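Local coordinates for protein endo alpha-1,4 polygalactosaminidase (Neosartorya fumigata, PDB 6OJ1) that cleaves alpha-1,4-linked galactosamine polymers internally as a fungal (beta/alpha)-barrel glycoside hydrolase and disrupts microbial biofilms, at residues A[84-96]-A[110-122]. Numbering follows the deposited sequence.
Sequences CYFSAGSYENWRP and LDDWPGEKWLNIS. With NAG (2-acetamido-2-deoxy-beta-D-glucopyranose), chain C.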
ATOM      1  N   CYS A  84      -8.179   0.584  -0.161  1.00 17.56           N
ATOM      2  CA  CYS A  84      -8.156   0.581  -1.615  1.00 15.26           C
ATOM      3  C   CYS A  84      -6.758   0.959  -2.080  1.00 17.22           C
ATOM      4  O   CYS A  84      -6.288   2.083  -1.830  1.00 16.56           O
ATOM      5  CB  CYS A  84      -9.210   1.534  -2.168  1.00 19.35           C
ATOM      6  SG  CYS A  84     -10.869   0.860  -1.832  1.00 22.50           S
ATOM      7  N   TYR A  85      -6.104   0.008  -2.729  1.00 16.65           N
ATOM      8  CA  TYR A  85      -4.760   0.171  -3.270  1.00 14.83           C
ATOM      9  C   TYR A  85      -4.797   0.972  -4.570  1.00 17.14           C
ATOM     10  O   TYR A  85      -5.638   0.731  -5.438  1.00 16.94           O
ATOM     11  CB  TYR A  85      -4.147  -1.218  -3.525  1.00 14.34           C
ATOM     12  CG  TYR A  85      -2.913  -1.174  -4.404  1.00 12.30           C
ATOM     13  CD1 TYR A  85      -3.018  -1.211  -5.796  1.00 17.76           C
ATOM     14  CD2 TYR A  85      -1.650  -1.057  -3.842  1.00 16.13           C
ATOM     15  CE1 TYR A  85      -1.880  -1.125  -6.613  1.00 17.65           C
ATOM     16  CE2 TYR A  85      -0.520  -0.984  -4.640  1.00 15.85           C
ATOM     17  CZ  TYR A  85      -0.639  -1.016  -6.027  1.00 18.30           C
ATOM     18  OH  TYR A  85       0.482  -0.920  -6.831  1.00 19.81           O
ATOM     19  N   PHE A  86      -3.841   1.883  -4.741  1.00 17.30           N
ATOM     20  CA  PHE A  86      -3.584   2.444  -6.058  1.00 12.90           C
ATOM     21  C   PHE A  86      -2.139   2.921  -6.076  1.00 13.84           C
ATOM     22  O   PHE A  86      -1.509   3.068  -5.027  1.00 14.91           O
ATOM     23  CB  PHE A  86      -4.547   3.585  -6.399  1.00 15.26           C
ATOM     24  CG  PHE A  86      -4.312   4.861  -5.587  1.00 15.73           C
ATOM     25  CD1 PHE A  86      -4.914   5.028  -4.342  1.00 15.59           C
ATOM     26  CD2 PHE A  86      -3.533   5.902  -6.101  1.00 14.74           C
ATOM     27  CE1 PHE A  86      -4.707   6.200  -3.606  1.00 18.38           C
ATOM     28  CE2 PHE A  86      -3.329   7.064  -5.376  1.00 19.70           C
ATOM     29  CZ  PHE A  86      -3.926   7.223  -4.129  1.00 20.02           C
ATOM     30  N   SER A  87      -1.601   3.104  -7.269  1.00 13.44           N
ATOM     31  CA  SER A  87      -0.229   3.586  -7.393  1.00 14.53           C
ATOM     32  C   SER A  87      -0.247   5.099  -7.452  1.00 16.21           C
ATOM     33  O   SER A  87      -0.805   5.679  -8.388  1.00 17.76           O
ATOM     34  CB  SER A  87       0.466   3.025  -8.631  1.00 15.81           C
ATOM     35  OG  SER A  87       1.814   3.488  -8.647  1.00 17.06           O
ATOM     36  N   ALA A  88       0.380   5.742  -6.462  1.00 14.59           N
ATOM     37  CA  ALA A  88       0.467   7.190  -6.471  1.00 15.24           C
ATOM     38  C   ALA A  88       1.758   7.688  -7.119  1.00 14.27           C
ATOM     39  O   ALA A  88       1.796   8.821  -7.595  1.00 15.42           O
ATOM     40  CB  ALA A  88       0.357   7.719  -5.038  1.00 16.80           C
ATOM     41  N   GLY A  89       2.788   6.852  -7.198  1.00 16.48           N
ATOM     42  CA  GLY A  89       4.062   7.305  -7.715  1.00 15.39           C
ATOM     43  C   GLY A  89       4.489   6.685  -9.024  1.00 15.23           C
ATOM     44  O   GLY A  89       5.581   6.995  -9.511  1.00 17.21           O
ATOM     45  N   SER A  90       3.653   5.825  -9.619  1.00 14.71           N
ATOM     46  CA  SER A  90       3.968   5.258 -10.922  1.00 13.60           C
ATOM     47  C   SER A  90       2.792   5.405 -11.878  1.00 18.58           C
ATOM     48  O   SER A  90       1.619   5.351 -11.482  1.00 16.63           O
ATOM     49  CB  SER A  90       4.385   3.780 -10.842  1.00 18.10           C
ATOM     50  OG  SER A  90       3.257   2.922 -10.854  1.00 19.88           O
ATOM     51  N   TYR A  91       3.144   5.626 -13.142  1.00 19.17           N
ATOM     52  CA  TYR A  91       2.216   5.517 -14.258  1.00 20.66           C
ATOM     53  C   TYR A  91       2.052   4.052 -14.644  1.00 18.95           C
ATOM     54  O   TYR A  91       3.043   3.369 -14.899  1.00 21.16           O
ATOM     55  CB  TYR A  91       2.766   6.310 -15.441  1.00 21.00           C
ATOM     56  CG  TYR A  91       2.065   6.081 -16.760  1.00 20.47           C
ATOM     57  CD1 TYR A  91       0.907   6.774 -17.074  1.00 23.45           C
ATOM     58  CD2 TYR A  91       2.592   5.221 -17.711  1.00 22.63           C
ATOM     59  CE1 TYR A  91       0.274   6.593 -18.288  1.00 21.12           C
ATOM     60  CE2 TYR A  91       1.977   5.033 -18.928  1.00 22.29           C
ATOM     61  CZ  TYR A  91       0.814   5.723 -19.210  1.00 24.11           C
ATOM     62  OH  TYR A  91       0.213   5.531 -20.425  1.00 28.20           O
ATOM     63  N   GLU A  92       0.802   3.581 -14.688  1.00 19.55           N
ATOM     64  CA  GLU A  92       0.451   2.227 -15.100  1.00 20.79           C
ATOM     65  C   GLU A  92      -0.367   2.333 -16.372  1.00 19.81           C
ATOM     66  O   GLU A  92      -1.442   2.938 -16.355  1.00 20.37           O
ATOM     67  CB  GLU A  92      -0.375   1.517 -14.020  1.00 20.01           C
ATOM     68  CG  GLU A  92       0.286   1.445 -12.656  1.00 19.30           C
ATOM     69  CD  GLU A  92      -0.722   1.243 -11.539  1.00 21.23           C
ATOM     70  OE1 GLU A  92      -1.631   2.079 -11.387  1.00 19.34           O
ATOM     71  OE2 GLU A  92      -0.602   0.237 -10.813  1.00 23.71           O
ATOM     72  N   ASN A  93       0.131   1.752 -17.468  1.00 20.24           N
ATOM     73  CA  ASN A  93      -0.485   2.020 -18.763  1.00 25.49           C
ATOM     74  C   ASN A  93      -1.779   1.250 -18.983  1.00 26.82           C
ATOM     75  O   ASN A  93      -2.365   1.360 -20.067  1.00 27.98           O
ATOM     76  CB  ASN A  93       0.498   1.740 -19.912  1.00 31.11           C
ATOM     77  CG  ASN A  93       0.746   0.249 -20.158  1.00 39.32           C
ATOM     78  OD1 ASN A  93       0.230  -0.630 -19.457  1.00 33.45           O
ATOM     79  ND2 ASN A  93       1.552  -0.034 -21.173  1.00 45.46           N
ATOM     80  N   TRP A  94      -2.247   0.491 -17.998  1.00 22.16           N
ATOM     81  CA  TRP A  94      -3.516  -0.215 -18.146  1.00 26.85           C
ATOM     82  C   TRP A  94      -4.668   0.434 -17.388  1.00 24.11           C
ATOM     83  O   TRP A  94      -5.782  -0.103 -17.413  1.00 26.27           O
ATOM     84  CB  TRP A  94      -3.370  -1.672 -17.702  1.00 24.80           C
ATOM     85  CG  TRP A  94      -2.988  -1.861 -16.269  1.00 26.26           C
ATOM     86  CD1 TRP A  94      -3.827  -2.127 -15.222  1.00 26.88           C
ATOM     87  CD2 TRP A  94      -1.662  -1.828 -15.720  1.00 24.45           C
ATOM     88  NE1 TRP A  94      -3.105  -2.252 -14.058  1.00 24.32           N
ATOM     89  CE2 TRP A  94      -1.775  -2.080 -14.339  1.00 23.60           C
ATOM     90  CE3 TRP A  94      -0.392  -1.604 -16.263  1.00 28.44           C
ATOM     91  CZ2 TRP A  94      -0.665  -2.114 -13.490  1.00 24.69           C
ATOM     92  CZ3 TRP A  94       0.714  -1.633 -15.416  1.00 27.66           C
ATOM     93  CH2 TRP A  94       0.567  -1.890 -14.046  1.00 25.76           C
ATOM     94  N   ARG A  95      -4.450   1.589 -16.756  1.00 20.10           N
ATOM     95  CA  ARG A  95      -5.523   2.174 -15.968  1.00 17.82           C
ATOM     96  C   ARG A  95      -6.455   2.994 -16.858  1.00 25.43           C
ATOM     97  O   ARG A  95      -6.038   3.508 -17.899  1.00 20.72           O
ATOM     98  CB  ARG A  95      -4.973   3.067 -14.860  1.00 17.92           C
ATOM     99  CG  ARG A  95      -4.056   2.348 -13.877  1.00 19.43           C
ATOM    100  CD  ARG A  95      -4.748   1.133 -13.269  1.00 17.95           C
ATOM    101  NE  ARG A  95      -3.944   0.600 -12.190  1.00 20.12           N
ATOM    102  CZ  ARG A  95      -4.320  -0.394 -11.394  1.00 25.41           C
ATOM    103  NH1 ARG A  95      -3.500  -0.803 -10.433  1.00 20.44           N
ATOM    104  NH2 ARG A  95      -5.506  -0.972 -11.561  1.00 19.59           N
ATOM    105  N   PRO A  96      -7.732   3.110 -16.480  1.00 23.67           N
ATOM    106  CA  PRO A  96      -8.683   3.835 -17.338  1.00 23.12           C
ATOM    107  C   PRO A  96      -8.460   5.334 -17.365  1.00 21.51           C
ATOM    108  O   PRO A  96      -9.012   5.999 -18.252  1.00 25.30           O
ATOM    109  CB  PRO A  96     -10.053   3.478 -16.738  1.00 29.40           C
ATOM    110  CG  PRO A  96      -9.765   2.944 -15.370  1.00 30.34           C
ATOM    111  CD  PRO A  96      -8.410   2.311 -15.443  1.00 31.23           C
ATOM    112  N   LEU A 110       9.946   1.512 -14.359  1.00 26.36           N
ATOM    113  CA  LEU A 110      10.215   0.916 -13.055  1.00 33.92           C
ATOM    114  C   LEU A 110      11.188  -0.262 -13.159  1.00 37.55           C
ATOM    115  O   LEU A 110      12.096  -0.388 -12.331  1.00 42.68           O
ATOM    116  CB  LEU A 110       8.912   0.505 -12.369  1.00 29.15           C
ATOM    117  CG  LEU A 110       8.464   1.496 -11.296  1.00 26.92           C
ATOM    118  CD1 LEU A 110       8.094   2.837 -11.924  1.00 25.58           C
ATOM    119  CD2 LEU A 110       7.309   0.972 -10.470  1.00 29.54           C
ATOM    120  N   ASP A 111      11.035  -1.134 -14.165  1.00 34.17           N
ATOM    121  CA  ASP A 111      12.135  -2.098 -14.371  1.00 57.14           C
ATOM    122  C   ASP A 111      12.066  -2.609 -15.819  1.00 66.56           C
ATOM    123  O   ASP A 111      11.633  -3.731 -16.099  1.00 74.92           O
ATOM    124  CB  ASP A 111      12.155  -3.243 -13.350  1.00 65.38           C
ATOM    125  CG  ASP A 111      10.775  -3.789 -13.023  1.00 77.22           C
ATOM    126  OD1 ASP A 111       9.773  -3.314 -13.596  1.00 82.26           O
ATOM    127  OD2 ASP A 111      10.700  -4.723 -12.190  1.00 80.91           O
ATOM    128  N   ASP A 112      12.499  -1.740 -16.730  1.00 69.20           N
ATOM    129  CA  ASP A 112      12.770  -2.016 -18.142  1.00 78.04           C
ATOM    130  C   ASP A 112      11.517  -2.276 -18.971  1.00 80.10           C
ATOM    131  O   ASP A 112      11.631  -2.708 -20.125  1.00 84.41           O
ATOM    132  CB  ASP A 112      13.744  -3.189 -18.306  1.00 83.44           C
ATOM    133  N   TRP A 113      10.326  -2.022 -18.434  1.00 76.43           N
ATOM    134  CA  TRP A 113       9.090  -2.140 -19.200  1.00 74.00           C
ATOM    135  C   TRP A 113       8.375  -0.795 -19.226  1.00 70.56           C
ATOM    136  O   TRP A 113       8.013  -0.271 -18.156  1.00 61.80           O
ATOM    137  CB  TRP A 113       8.180  -3.214 -18.613  1.00 73.49           C
ATOM    138  CG  TRP A 113       6.843  -3.277 -19.279  1.00 80.26           C
ATOM    139  CD1 TRP A 113       6.593  -3.512 -20.603  1.00 83.08           C
ATOM    140  CD2 TRP A 113       5.565  -3.120 -18.651  1.00 77.25           C
ATOM    141  NE1 TRP A 113       5.237  -3.504 -20.838  1.00 81.38           N
ATOM    142  CE2 TRP A 113       4.584  -3.270 -19.656  1.00 79.06           C
ATOM    143  CE3 TRP A 113       5.155  -2.870 -17.336  1.00 60.00           C
ATOM    144  CZ2 TRP A 113       3.218  -3.176 -19.385  1.00 75.89           C
ATOM    145  CZ3 TRP A 113       3.804  -2.776 -17.070  1.00 58.40           C
ATOM    146  CH2 TRP A 113       2.850  -2.926 -18.089  1.00 68.32           C
ATOM    147  N   PRO A 114       8.140  -0.203 -20.402  1.00 71.56           N
ATOM    148  CA  PRO A 114       7.546   1.144 -20.450  1.00 65.79           C
ATOM    149  C   PRO A 114       6.114   1.196 -19.964  1.00 56.93           C
ATOM    150  O   PRO A 114       5.564   2.297 -19.827  1.00 55.14           O
ATOM    151  CB  PRO A 114       7.635   1.522 -21.939  1.00 70.07           C
ATOM    152  CG  PRO A 114       8.559   0.508 -22.561  1.00 74.26           C
ATOM    153  CD  PRO A 114       8.407  -0.735 -21.748  1.00 74.53           C
ATOM    154  N   GLY A 115       5.489   0.047 -19.712  1.00 52.33           N
ATOM    155  CA  GLY A 115       4.134   0.052 -19.199  1.00 50.60           C
ATOM    156  C   GLY A 115       4.003   0.564 -17.783  1.00 45.94           C
ATOM    157  O   GLY A 115       2.875   0.830 -17.343  1.00 30.47           O
ATOM    158  N   GLU A 116       5.117   0.695 -17.056  1.00 31.04           N
ATOM    159  CA  GLU A 116       5.077   1.310 -15.736  1.00 21.54           C
ATOM    160  C   GLU A 116       6.282   2.225 -15.575  1.00 19.14           C
ATOM    161  O   GLU A 116       7.425   1.782 -15.744  1.00 24.18           O
ATOM    162  CB  GLU A 116       5.050   0.270 -14.614  1.00 27.65           C
ATOM    163  CG  GLU A 116       4.562   0.877 -13.330  1.00 25.99           C
ATOM    164  CD  GLU A 116       4.155  -0.130 -12.280  1.00 35.35           C
ATOM    165  OE1 GLU A 116       3.717   0.316 -11.197  1.00 21.89           O
ATOM    166  OE2 GLU A 116       4.263  -1.349 -12.531  1.00 41.02           O
ATOM    167  N   LYS A 117       6.011   3.488 -15.250  1.00 20.79           N
ATOM    168  CA  LYS A 117       7.017   4.542 -15.201  1.00 22.66           C
ATOM    169  C   LYS A 117       6.883   5.367 -13.927  1.00 18.44           C
ATOM    170  O   LYS A 117       5.782   5.590 -13.423  1.00 20.92           O
ATOM    171  CB  LYS A 117       6.895   5.486 -16.409  1.00 22.14           C
ATOM    172  CG  LYS A 117       7.148   4.843 -17.758  1.00 24.19           C
ATOM    173  CD  LYS A 117       7.079   5.887 -18.862  1.00 26.59           C
ATOM    174  CE  LYS A 117       7.191   5.244 -20.245  1.00 40.55           C
ATOM    175  NZ  LYS A 117       8.563   4.729 -20.497  1.00 42.98           N
ATOM    176  N   TRP A 118       8.025   5.866 -13.435  1.00 18.02           N
ATOM    177  CA  TRP A 118       8.021   6.768 -12.293  1.00 17.04           C
ATOM    178  C   TRP A 118       7.316   8.080 -12.641  1.00 22.84           C
ATOM    179  O   TRP A 118       7.421   8.580 -13.761  1.00 21.53           O
ATOM    180  CB  TRP A 118       9.465   7.027 -11.835  1.00 17.41           C
ATOM    181  CG  TRP A 118      10.087   5.810 -11.207  1.00 21.22           C
ATOM    182  CD1 TRP A 118      11.048   4.992 -11.749  1.00 23.50           C
ATOM    183  CD2 TRP A 118       9.746   5.245  -9.939  1.00 22.15           C
ATOM    184  NE1 TRP A 118      11.344   3.965 -10.874  1.00 22.35           N
ATOM    185  CE2 TRP A 118      10.556   4.100  -9.756  1.00 18.51           C
ATOM    186  CE3 TRP A 118       8.840   5.605  -8.927  1.00 20.05           C
ATOM    187  CZ2 TRP A 118      10.489   3.313  -8.606  1.00 23.24           C
ATOM    188  CZ3 TRP A 118       8.771   4.815  -7.782  1.00 20.63           C
ATOM    189  CH2 TRP A 118       9.591   3.679  -7.635  1.00 18.23           C
ATOM    190  N   LEU A 119       6.584   8.636 -11.674  1.00 16.03           N
ATOM    191  CA  LEU A 119       5.891   9.906 -11.858  1.00 15.05           C
ATOM    192  C   LEU A 119       6.663  11.052 -11.222  1.00 17.73           C
ATOM    193  O   LEU A 119       7.315  10.890 -10.188  1.00 19.35           O
ATOM    194  CB  LEU A 119       4.502   9.869 -11.236  1.00 14.43           C
ATOM    195  CG  LEU A 119       3.542   8.904 -11.924  1.00 16.94           C
ATOM    196  CD1 LEU A 119       2.237   8.854 -11.135  1.00 19.12           C
ATOM    197  CD2 LEU A 119       3.342   9.339 -13.370  1.00 16.36           C
ATOM    198  N   ASN A 120       6.538  12.236 -11.826  1.00 18.50           N
ATOM    199  CA  ASN A 120       6.945  13.454 -11.128  1.00 16.92           C
ATOM    200  C   ASN A 120       5.846  13.785 -10.129  1.00 19.94           C
ATOM    201  O   ASN A 120       4.840  14.426 -10.453  1.00 20.37           O
ATOM    202  CB  ASN A 120       7.182  14.595 -12.103  1.00 18.45           C
ATOM    203  CG  ASN A 120       7.676  15.847 -11.406  1.00 21.32           C
ATOM    204  OD1 ASN A 120       7.776  15.883 -10.178  1.00 20.96           O
ATOM    205  ND2 ASN A 120       7.990  16.860 -12.172  1.00 22.73           N
ATOM    206  N   ILE A 121       6.041  13.333  -8.889  1.00 16.98           N
ATOM    207  CA  ILE A 121       5.011  13.498  -7.872  1.00 19.79           C
ATOM    208  C   ILE A 121       4.854  14.942  -7.426  1.00 18.11           C
ATOM    209  O   ILE A 121       3.907  15.258  -6.691  1.00 19.16           O
ATOM    210  CB  ILE A 121       5.309  12.569  -6.674  1.00 17.69           C
ATOM    211  CG1 ILE A 121       6.699  12.866  -6.080  1.00 19.41           C
ATOM    212  CG2 ILE A 121       5.138  11.094  -7.098  1.00 16.96           C
ATOM    213  CD1 ILE A 121       7.046  11.982  -4.855  1.00 17.46           C
ATOM    214  N   SER A 122       5.733  15.842  -7.875  1.00 19.32           N
ATOM    215  CA  SER A 122       5.565  17.268  -7.607  1.00 19.71           C
ATOM    216  C   SER A 122       4.710  17.968  -8.654  1.00 19.85           C
ATOM    217  O   SER A 122       4.339  19.135  -8.461  1.00 19.97           O
ATOM    218  CB  SER A 122       6.932  17.955  -7.541  1.00 22.30           C
ATOM    219  OG  SER A 122       7.742  17.364  -6.535  1.00 24.88           O
TER
HETATM  220  C1  NAG C   1       8.459  18.082 -11.550  1.00 22.95           C
HETATM  221  C2  NAG C   1       9.558  18.726 -12.377  1.00 27.84           C
HETATM  222  C3  NAG C   1      10.012  20.026 -11.721  1.00 32.56           C
HETATM  223  C4  NAG C   1       8.832  20.952 -11.452  1.00 31.68           C
HETATM  224  C5  NAG C   1       7.688  20.218 -10.745  1.00 30.46           C
HETATM  225  C6  NAG C   1       6.404  21.022 -10.715  1.00 26.57           C
HETATM  226  C7  NAG C   1      11.165  17.457 -13.738  1.00 32.12           C
HETATM  227  C8  NAG C   1      12.336  16.517 -13.720  1.00 32.07           C
HETATM  228  N2  NAG C   1      10.685  17.822 -12.543  1.00 25.12           N
HETATM  229  O3  NAG C   1      10.937  20.662 -12.595  1.00 33.94           O
HETATM  230  O4  NAG C   1       9.271  21.990 -10.582  1.00 36.98           O
HETATM  231  O5  NAG C   1       7.378  18.987 -11.414  1.00 25.51           O
HETATM  232  O6  NAG C   1       5.824  21.132 -12.010  1.00 34.33           O
HETATM  233  O7  NAG C   1      10.678  17.865 -14.784  1.00 39.72           O
HETATM  234  O   HOH W   1       7.405   8.773  -8.473  1.00 20.26           O
HETATM  235  O   HOH W   2       3.405   2.626 -21.710  1.00 51.03           O
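Ser90 turns its hydroxyl between its own backbone N and carbonyl carbon (chi1 85°), and Glu116, with CG anti to its N (chi1 -161°) and an extended chain, reaches it. Ser90 OG donates to Glu116 OE1 at 2.7 Å, on the lone pair facing away from the other carboxylate oxygen. Glu116 OE2 lies at the edge of the Trp94 indole, 4.0 Å from Trp94 CH2, with ring and carboxylate planes nearly perpendicular. Glu92 runs alongside Glu116 on the same sheet face; Arg95 grips it side-on, NE to OE1 (2.9 Å) and NH1 to OE2, and also bridges to Asp63. Strands 90-92 and 116-119 pair antiparallel: Tyr91 and Lys117 exchange both backbone bonds, Leu119 N reaches Gly89 O, and Asn93 N reaches Gly115 O (2.9 Å). A water joins Gly89 O to Leu119 O. On the Tyr91 and Lys117 face, Leu119 CD2 packs on Tyr91 CB (3.7 Å), and the Tyr91 ring meets Phe101 edge-to-face. Where turns 92-95 and 113-116 come together, Trp94 CZ3 lies 3.7 Å from Trp113 CH2, rim to rim; Trp113 is poorly ordered, making this touch less certain. Strand 90-92 closely follows barrel strand 81-87 and edges a small antiparallel sheet with 116-119 in the middle and 106-109 at the other edge. After strand 116-119, Asn120 carries an N-linked glycan and forms an Asx turn with Ser122 N. Glu92 OE2 and Glu116 OE1 are 4.3 Å apart; the Arg95 salt bridge and the Ser90 hydrogen bond probably offset any repulsion between the two carboxylates.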